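Long-range contacts in SusD family protein (Bacteroides uniformis, PDB 7KV1), which probably binds beta-glucans at the bacterial cell surface as a SusD-like, tetratricopeptide-repeat glycan-binding protein of a human gut bacterium: residues A194-V199 against M235-M240; K203-K208 against V228-A233. One frame throughout, in Å; residues are numbered along the deposited sequence.

Contact 1: A194-V199 against M235-M240; sequences AELEAV and MVYAEM. With EDO (1,2-ethanediol), chain D.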
ATOM      1  N   ALA A 194      13.865   6.858 -13.084  1.00 21.45           N
ATOM      2  CA  ALA A 194      14.109   7.478 -14.416  1.00 21.79           C
ATOM      3  C   ALA A 194      12.849   7.365 -15.267  1.00 21.68           C
ATOM      4  O   ALA A 194      12.438   8.377 -15.836  1.00 23.26           O
ATOM      5  CB  ALA A 194      15.306   6.877 -15.143  1.00 23.68           C
ATOM      6  N   GLU A 195      12.233   6.194 -15.307  1.00 23.16           N
ATOM      7  CA  GLU A 195      11.013   5.938 -16.099  1.00 23.74           C
ATOM      8  C   GLU A 195       9.899   6.852 -15.565  1.00 22.97           C
ATOM      9  O   GLU A 195       9.214   7.547 -16.389  1.00 21.27           O
ATOM     10  CB  GLU A 195      10.730   4.426 -16.124  1.00 22.99           C
ATOM     11  CG  GLU A 195       9.408   4.003 -16.750  1.00 25.36           C
ATOM     12  CD  GLU A 195       9.218   4.260 -18.251  1.00 27.75           C
ATOM     13  OE1 GLU A 195      10.117   4.830 -18.871  1.00 24.84           O
ATOM     14  OE2 GLU A 195       8.139   3.937 -18.783  1.00 26.43           O
ATOM     15  N   LEU A 196       9.755   6.959 -14.245  1.00 22.73           N
ATOM     16  CA  LEU A 196       8.663   7.758 -13.637  1.00 20.31           C
ATOM     17  C   LEU A 196       8.908   9.247 -13.926  1.00 19.29           C
ATOM     18  O   LEU A 196       7.962   9.955 -14.239  1.00 19.89           O
ATOM     19  CB  LEU A 196       8.603   7.462 -12.140  1.00 20.52           C
ATOM     20  CG  LEU A 196       7.465   8.139 -11.388  1.00 19.86           C
ATOM     21  CD1 LEU A 196       6.137   7.930 -12.081  1.00 20.42           C
ATOM     22  CD2 LEU A 196       7.437   7.646  -9.938  1.00 20.77           C
ATOM     23  N   GLU A 197      10.149   9.699 -13.836  1.00 21.11           N
ATOM     24  CA  GLU A 197      10.524  11.084 -14.203  1.00 20.82           C
ATOM     25  C   GLU A 197      10.115  11.382 -15.655  1.00 21.64           C
ATOM     26  O   GLU A 197       9.490  12.422 -15.885  1.00 19.69           O
ATOM     27  CB  GLU A 197      11.997  11.283 -13.905  1.00 21.77           C
ATOM     28  CG  GLU A 197      12.226  11.491 -12.415  1.00 21.90           C
ATOM     29  CD  GLU A 197      13.659  11.705 -12.010  1.00 22.53           C
ATOM     30  OE1 GLU A 197      14.529  11.296 -12.795  1.00 23.61           O
ATOM     31  OE2 GLU A 197      13.909  12.244 -10.898  1.00 22.83           O
ATOM     32  N   ALA A 198      10.402  10.498 -16.602  1.00 22.20           N
ATOM     33  CA  ALA A 198       9.951  10.662 -18.009  1.00 23.44           C
ATOM     34  C   ALA A 198       8.423  10.751 -18.076  1.00 25.18           C
ATOM     35  O   ALA A 198       7.888  11.644 -18.794  1.00 30.08           O
ATOM     36  CB  ALA A 198      10.505   9.572 -18.895  1.00 22.81           C
ATOM     37  N   VAL A 199       7.707   9.909 -17.352  1.00 23.28           N
ATOM     38  CA  VAL A 199       6.221   9.968 -17.363  1.00 26.00           C
ATOM     39  C   VAL A 199       5.761  11.326 -16.806  1.00 26.28           C
ATOM     40  O   VAL A 199       4.924  11.996 -17.435  1.00 24.79           O
ATOM     41  CB  VAL A 199       5.613   8.777 -16.605  1.00 25.60           C
ATOM     42  CG1 VAL A 199       4.137   8.976 -16.303  1.00 26.33           C
ATOM     43  CG2 VAL A 199       5.845   7.484 -17.371  1.00 23.65           C
ATOM     44  N   MET A 235       2.738  10.815  -5.899  1.00 19.08           N
ATOM     45  CA  MET A 235       2.717  10.015  -4.650  1.00 18.85           C
ATOM     46  C   MET A 235       3.631   8.795  -4.820  1.00 18.19           C
ATOM     47  O   MET A 235       4.340   8.446  -3.885  1.00 16.69           O
ATOM     48  CB  MET A 235       1.277   9.633  -4.290  1.00 18.42           C
ATOM     49  CG  MET A 235       0.434  10.872  -3.924  1.00 18.82           C
ATOM     50  SD  MET A 235       1.089  11.801  -2.478  1.00 19.83           S
ATOM     51  CE  MET A 235       0.747  10.687  -1.119  1.00 19.95           C
ATOM     52  N   VAL A 236       3.643   8.176  -5.985  1.00 18.82           N
ATOM     53  CA  VAL A 236       4.574   7.037  -6.242  1.00 18.05           C
ATOM     54  C   VAL A 236       6.006   7.580  -6.187  1.00 17.72           C
ATOM     55  O   VAL A 236       6.905   6.949  -5.567  1.00 17.82           O
ATOM     56  CB  VAL A 236       4.277   6.346  -7.583  1.00 18.29           C
ATOM     57  CG1 VAL A 236       5.342   5.291  -7.863  1.00 18.46           C
ATOM     58  CG2 VAL A 236       2.893   5.716  -7.598  1.00 17.86           C
ATOM     59  N   TYR A 237       6.218   8.743  -6.800  1.00 17.68           N
ATOM     60  CA  TYR A 237       7.559   9.374  -6.877  1.00 18.32           C
ATOM     61  C   TYR A 237       8.065   9.574  -5.439  1.00 18.12           C
ATOM     62  O   TYR A 237       9.164   9.136  -5.138  1.00 16.84           O
ATOM     63  CB  TYR A 237       7.518  10.674  -7.681  1.00 17.87           C
ATOM     64  CG  TYR A 237       8.869  11.300  -7.898  1.00 17.73           C
ATOM     65  CD1 TYR A 237       9.658  10.898  -8.960  1.00 19.29           C
ATOM     66  CD2 TYR A 237       9.385  12.244  -7.034  1.00 18.19           C
ATOM     67  CE1 TYR A 237      10.899  11.444  -9.191  1.00 19.36           C
ATOM     68  CE2 TYR A 237      10.624  12.805  -7.250  1.00 19.03           C
ATOM     69  CZ  TYR A 237      11.364  12.440  -8.359  1.00 20.12           C
ATOM     70  OH  TYR A 237      12.594  12.970  -8.587  1.00 18.08           O
ATOM     71  N   ALA A 238       7.262  10.226  -4.593  1.00 17.60           N
ATOM     72  CA  ALA A 238       7.602  10.522  -3.192  1.00 17.08           C
ATOM     73  C   ALA A 238       7.867   9.200  -2.480  1.00 18.30           C
ATOM     74  O   ALA A 238       8.875   9.091  -1.806  1.00 17.80           O
ATOM     75  CB  ALA A 238       6.503  11.302  -2.528  1.00 18.82           C
ATOM     76  N   GLU A 239       6.976   8.233  -2.642  1.00 19.02           N
ATOM     77  CA  GLU A 239       7.091   6.917  -1.988  1.00 18.34           C
ATOM     78  C   GLU A 239       8.429   6.285  -2.336  1.00 18.50           C
ATOM     79  O   GLU A 239       9.133   5.837  -1.413  1.00 19.47           O
ATOM     80  CB  GLU A 239       5.950   6.000  -2.438  1.00 19.06           C
ATOM     81  CG  GLU A 239       6.083   4.609  -1.848  1.00 20.03           C
ATOM     82  CD  GLU A 239       4.897   3.743  -2.169  1.00 21.05           C
ATOM     83  OE1 GLU A 239       3.745   4.235  -1.979  1.00 20.55           O
ATOM     84  OE2 GLU A 239       5.129   2.604  -2.606  1.00 22.73           O
ATOM     85  N   MET A 240       8.779   6.255  -3.621  1.00 17.02           N
ATOM     86  CA  MET A 240      10.006   5.561  -4.045  1.00 19.43           C
ATOM     87  C   MET A 240      11.236   6.316  -3.550  1.00 18.27           C
ATOM     88  O   MET A 240      12.181   5.663  -3.060  1.00 17.81           O
ATOM     89  CB  MET A 240      10.043   5.441  -5.565  1.00 19.72           C
ATOM     90  CG  MET A 240       9.027   4.462  -6.058  1.00 21.74           C
ATOM     91  SD  MET A 240       9.170   4.138  -7.835  1.00 25.14           S
ATOM     92  CE  MET A 240      10.911   3.744  -8.025  1.00 28.94           C
TER
HETATM   93  C1  EDO D 602       4.601  -1.122  -2.830  1.00 27.41           C
HETATM   94  O1  EDO D 602       3.676  -1.758  -3.698  1.00 27.28           O
HETATM   95  C2  EDO D 602       3.943  -0.259  -1.822  1.00 28.52           C
HETATM   96  O2  EDO D 602       3.228   0.819  -2.424  1.00 27.09           O
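The ring of Tyr237 meets helix 185-201 along its edge: CD2 of Leu196 and CG of Glu197 both lie near the ring plane, and the Glu197 carboxyl carbon CD sits in it. The carboxylate is turned 28° from that plane. Tyr237 OH donates to Glu197 OE2 at 2.8 Å, on the anti lone pair of the oxygen, which faces away from OE1. CG of Glu197 also comes within 3.5 Å of Tyr237 CE1, bringing the aliphatic part of the chain against the same edge as the acid. Beyond the two segments, Tyr256 stacks edge-to-face with the Tyr237 ring.

The apolar half rests on one methyl. Leu196 CG stands anti to the backbone N (chi1 -176°), and its CD2 reaches the backbone of helix 230-244, 3.5 Å from Tyr237 CA. The same methyl meets Val236 CG1 at 3.8 Å and, more distantly, Met240 SD at 4.4 Å. The short helical axes are 10.6 Å apart and nearly antiparallel at 154°, and the area buried is a modest 219 Å².

Glu239 takes no part in the packing against 194-199; its OE2 accepts a hydrogen bond from O2 of a 1,2-ethanediol, probably a crystallisation additive. Asn157 also bonds Glu239 OE2, Tyr406 bonds OE1, and Tyr405 holds the diol. Glu197 OE2 also forms salt bridges with Arg249 and Lys252, so the phenol shares its acceptor with two cations. These charges would be expected to favour the ionised carboxylate, making the hydroxyl bond part of a charged network bordering an otherwise apolar helix-helix contact.

Contact 2: K203-K208 against V228-A233; sequences KVLPLK and VTQAMA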
ATOM      1  N   LYS A 203       4.075  15.762 -18.733  1.00 33.03           N
ATOM      2  CA  LYS A 203       2.845  16.489 -18.303  1.00 30.97           C
ATOM      3  C   LYS A 203       1.628  16.127 -19.161  1.00 32.01           C
ATOM      4  O   LYS A 203       0.790  17.024 -19.449  1.00 26.34           O
ATOM      5  CB  LYS A 203       3.126  17.995 -18.317  1.00 37.71           C
ATOM      6  CG  LYS A 203       4.100  18.464 -17.241  1.00 41.16           C
ATOM      7  CD  LYS A 203       3.995  19.945 -16.918  1.00 45.19           C
ATOM      8  CE  LYS A 203       5.326  20.653 -16.996  1.00 48.62           C
ATOM      9  NZ  LYS A 203       6.258  20.170 -15.950  1.00 53.78           N
ATOM     10  N   VAL A 204       1.456  14.839 -19.454  1.00 28.68           N
ATOM     11  CA  VAL A 204       0.312  14.282 -20.222  1.00 28.36           C
ATOM     12  C   VAL A 204      -0.867  13.963 -19.298  1.00 30.07           C
ATOM     13  O   VAL A 204      -2.044  14.281 -19.666  1.00 25.52           O
ATOM     14  CB  VAL A 204       0.794  13.030 -20.980  1.00 30.43           C
ATOM     15  CG1 VAL A 204      -0.333  12.067 -21.330  1.00 29.61           C
ATOM     16  CG2 VAL A 204       1.588  13.422 -22.203  1.00 30.94           C
ATOM     17  N   LEU A 205      -0.611  13.277 -18.173  1.00 28.38           N
ATOM     18  CA  LEU A 205      -1.722  12.759 -17.340  1.00 26.14           C
ATOM     19  C   LEU A 205      -2.462  13.929 -16.711  1.00 24.78           C
ATOM     20  O   LEU A 205      -1.860  14.905 -16.290  1.00 22.00           O
ATOM     21  CB  LEU A 205      -1.166  11.829 -16.263  1.00 28.80           C
ATOM     22  CG  LEU A 205      -0.433  10.587 -16.770  1.00 28.76           C
ATOM     23  CD1 LEU A 205       0.091   9.773 -15.595  1.00 31.44           C
ATOM     24  CD2 LEU A 205      -1.340   9.741 -17.635  1.00 29.60           C
ATOM     25  N   PRO A 206      -3.791  13.851 -16.563  1.00 24.28           N
ATOM     26  CA  PRO A 206      -4.510  14.876 -15.821  1.00 25.24           C
ATOM     27  C   PRO A 206      -4.205  14.770 -14.314  1.00 27.47           C
ATOM     28  O   PRO A 206      -3.780  13.701 -13.831  1.00 25.44           O
ATOM     29  CB  PRO A 206      -5.963  14.557 -16.139  1.00 27.99           C
ATOM     30  CG  PRO A 206      -5.968  13.072 -16.356  1.00 27.60           C
ATOM     31  CD  PRO A 206      -4.642  12.752 -17.024  1.00 26.16           C
ATOM     32  N   LEU A 207      -4.348  15.877 -13.590  1.00 27.36           N
ATOM     33  CA  LEU A 207      -3.881  15.956 -12.178  1.00 29.17           C
ATOM     34  C   LEU A 207      -4.777  15.038 -11.354  1.00 29.50           C
ATOM     35  O   LEU A 207      -4.229  14.222 -10.572  1.00 24.90           O
ATOM     36  CB  LEU A 207      -3.917  17.387 -11.630  1.00 29.58           C
ATOM     37  CG  LEU A 207      -3.309  17.540 -10.227  1.00 29.77           C
ATOM     38  CD1 LEU A 207      -1.822  17.235 -10.233  1.00 26.98           C
ATOM     39  CD2 LEU A 207      -3.557  18.926  -9.676  1.00 29.24           C
ATOM     40  N   LYS A 208      -6.088  15.138 -11.585  1.00 28.70           N
ATOM     41  CA  LYS A 208      -7.126  14.483 -10.753  1.00 32.84           C
ATOM     42  C   LYS A 208      -8.252  13.879 -11.605  1.00 34.78           C
ATOM     43  O   LYS A 208      -8.694  12.737 -11.270  1.00 34.68           O
ATOM     44  CB  LYS A 208      -7.691  15.509  -9.768  1.00 34.85           C
ATOM     45  CG  LYS A 208      -8.711  14.923  -8.801  1.00 35.03           C
ATOM     46  CD  LYS A 208      -9.376  15.948  -7.922  1.00 36.18           C
ATOM     47  CE  LYS A 208     -10.333  15.292  -6.950  1.00 38.25           C
ATOM     48  NZ  LYS A 208     -10.875  16.263  -5.977  1.00 38.13           N
ATOM     49  N   VAL A 228      -5.033   6.026 -13.370  1.00 24.29           N
ATOM     50  CA  VAL A 228      -3.855   6.680 -12.756  1.00 23.18           C
ATOM     51  C   VAL A 228      -3.803   8.105 -13.267  1.00 23.57           C
ATOM     52  O   VAL A 228      -4.312   8.363 -14.396  1.00 23.37           O
ATOM     53  CB  VAL A 228      -2.591   5.866 -13.025  1.00 21.88           C
ATOM     54  CG1 VAL A 228      -2.789   4.487 -12.430  1.00 21.85           C
ATOM     55  CG2 VAL A 228      -2.225   5.770 -14.514  1.00 22.98           C
ATOM     56  N   THR A 229      -3.241   8.974 -12.442  1.00 21.17           N
ATOM     57  CA  THR A 229      -3.253  10.443 -12.600  1.00 22.43           C
ATOM     58  C   THR A 229      -1.859  10.987 -12.306  1.00 21.49           C
ATOM     59  O   THR A 229      -0.997  10.257 -11.767  1.00 21.87           O
ATOM     60  CB  THR A 229      -4.299  11.096 -11.694  1.00 21.64           C
ATOM     61  OG1 THR A 229      -3.922  10.762 -10.364  1.00 24.85           O
ATOM     62  CG2 THR A 229      -5.719  10.634 -11.966  1.00 20.34           C
ATOM     63  N   GLN A 230      -1.645  12.247 -12.639  1.00 20.11           N
ATOM     64  CA  GLN A 230      -0.374  12.914 -12.342  1.00 20.71           C
ATOM     65  C   GLN A 230      -0.233  12.973 -10.811  1.00 21.25           C
ATOM     66  O   GLN A 230       0.892  12.847 -10.322  1.00 21.38           O
ATOM     67  CB  GLN A 230      -0.363  14.262 -13.042  1.00 21.67           C
ATOM     68  CG  GLN A 230       0.966  14.965 -12.934  1.00 22.16           C
ATOM     69  CD  GLN A 230       1.941  14.508 -13.973  1.00 24.80           C
ATOM     70  OE1 GLN A 230       1.816  13.412 -14.528  1.00 25.05           O
ATOM     71  NE2 GLN A 230       2.934  15.355 -14.214  1.00 26.60           N
ATOM     72  N   ALA A 231      -1.315  13.223 -10.078  1.00 20.13           N
ATOM     73  CA  ALA A 231      -1.266  13.277  -8.594  1.00 20.21           C
ATOM     74  C   ALA A 231      -0.821  11.902  -8.083  1.00 18.56           C
ATOM     75  O   ALA A 231      -0.008  11.820  -7.170  1.00 18.87           O
ATOM     76  CB  ALA A 231      -2.598  13.671  -8.011  1.00 20.28           C
ATOM     77  N   MET A 232      -1.350  10.831  -8.653  1.00 19.91           N
ATOM     78  CA  MET A 232      -0.973   9.470  -8.208  1.00 20.02           C
ATOM     79  C   MET A 232       0.517   9.265  -8.486  1.00 20.08           C
ATOM     80  O   MET A 232       1.195   8.664  -7.633  1.00 19.74           O
ATOM     81  CB  MET A 232      -1.827   8.397  -8.882  1.00 19.63           C
ATOM     82  CG  MET A 232      -1.418   6.993  -8.511  1.00 20.95           C
ATOM     83  SD  MET A 232      -0.389   6.253  -9.780  1.00 23.71           S
ATOM     84  CE  MET A 232      -0.318   4.551  -9.222  1.00 22.10           C
ATOM     85  N   ALA A 233       1.002   9.761  -9.632  1.00 21.38           N
ATOM     86  CA  ALA A 233       2.410   9.694 -10.074  1.00 22.11           C
ATOM     87  C   ALA A 233       3.314  10.395  -9.055  1.00 20.35           C
ATOM     88  O   ALA A 233       4.398   9.850  -8.697  1.00 19.28           O
ATOM     89  CB  ALA A 233       2.563  10.306 -11.457  1.00 21.22           C
TER
HETATM   90  O   HOH W   1       2.182  12.911 -17.074  1.00 23.91           O
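Pro206 and Leu207 present successive carbonyls to the start of helix 230-244, and this is where the contact is tight. Gln230 N gives its hydrogen to Pro206 O at 2.8 Å in a nearly straight bond (175°), although the donor is tilted from the carbonyl plane. Ala231 N reaches Leu207 O at 3.1 Å, in the carbonyl plane and on a lone pair. That oxygen is hemmed in by carbon as well, with Ala231 CB 3.1 Å away. Thr229 is the N-cap: chi1 of 61° swings OG1 between the backbone N and the carbonyl carbon, where it accepts from Met232 N at 3.1 Å. Three amides of the helix's first turn, those of Gln230, Ala231 and Met232, thus have acceptors, two supplied by the 203-208 loop, one by the Thr229 side chain. The buried Gln230 side chain belongs to this tight part: bent at chi2 (84°), it lays OE1 beside Leu205 CB at 3.8 Å. Water 1 donates to Gln230 OE1 at 2.6 Å and accepts from Leu205 N, while Gln230 NE2 is held by Ile200 O at the end of the previous helix.

The loose side lies at the two ends. Exposed Lys203, in a positive-phi conformation just after that helix, only skirts the amide, its CA 4.2 Å from Gln230 NE2. Leu207 CD1 stays 4.3 Å from Ala231 CB.

Leu205 inserts toward Met146 and Leu150 of helix 138-162. Leu207 and Ala231 both touch Leu260 of helix 250-262. Lys208 NZ makes a salt bridge with Asp284 and a hydrogen bond to the carbonyl of Ser265, with Phe266, a residue of the cobalt hexammine pocket, in cation-pi contact. The loop thus packs on helices 138-162 and 250-262, while the start of helix 230-244 reaches Ile287 of strand 286-290 through Ala231.

In the fold
From the N terminus, the chain runs along helix 185-201 through 194-199, leaves it at Lys203, passes 203-208 and a partly unmodelled loop, and re-enters helical structure at 230. Contact 2 closes the inner loop, 20 residues apart at its nearest ends; contact 1 closes the outer one, 36 apart, so contact 2 is nested within it. Both use helix 230-244, contact 2 at its N-terminal start and contact 1 further along. Their centres lie 11 Å apart and they touch, Val199 CG1 meeting Leu205 CD1 at 4.2 Å. Together they join two antiparallel-running helices and their connector into one helical hairpin, consistent with the tetratricopeptide-like architecture of SusD proteins.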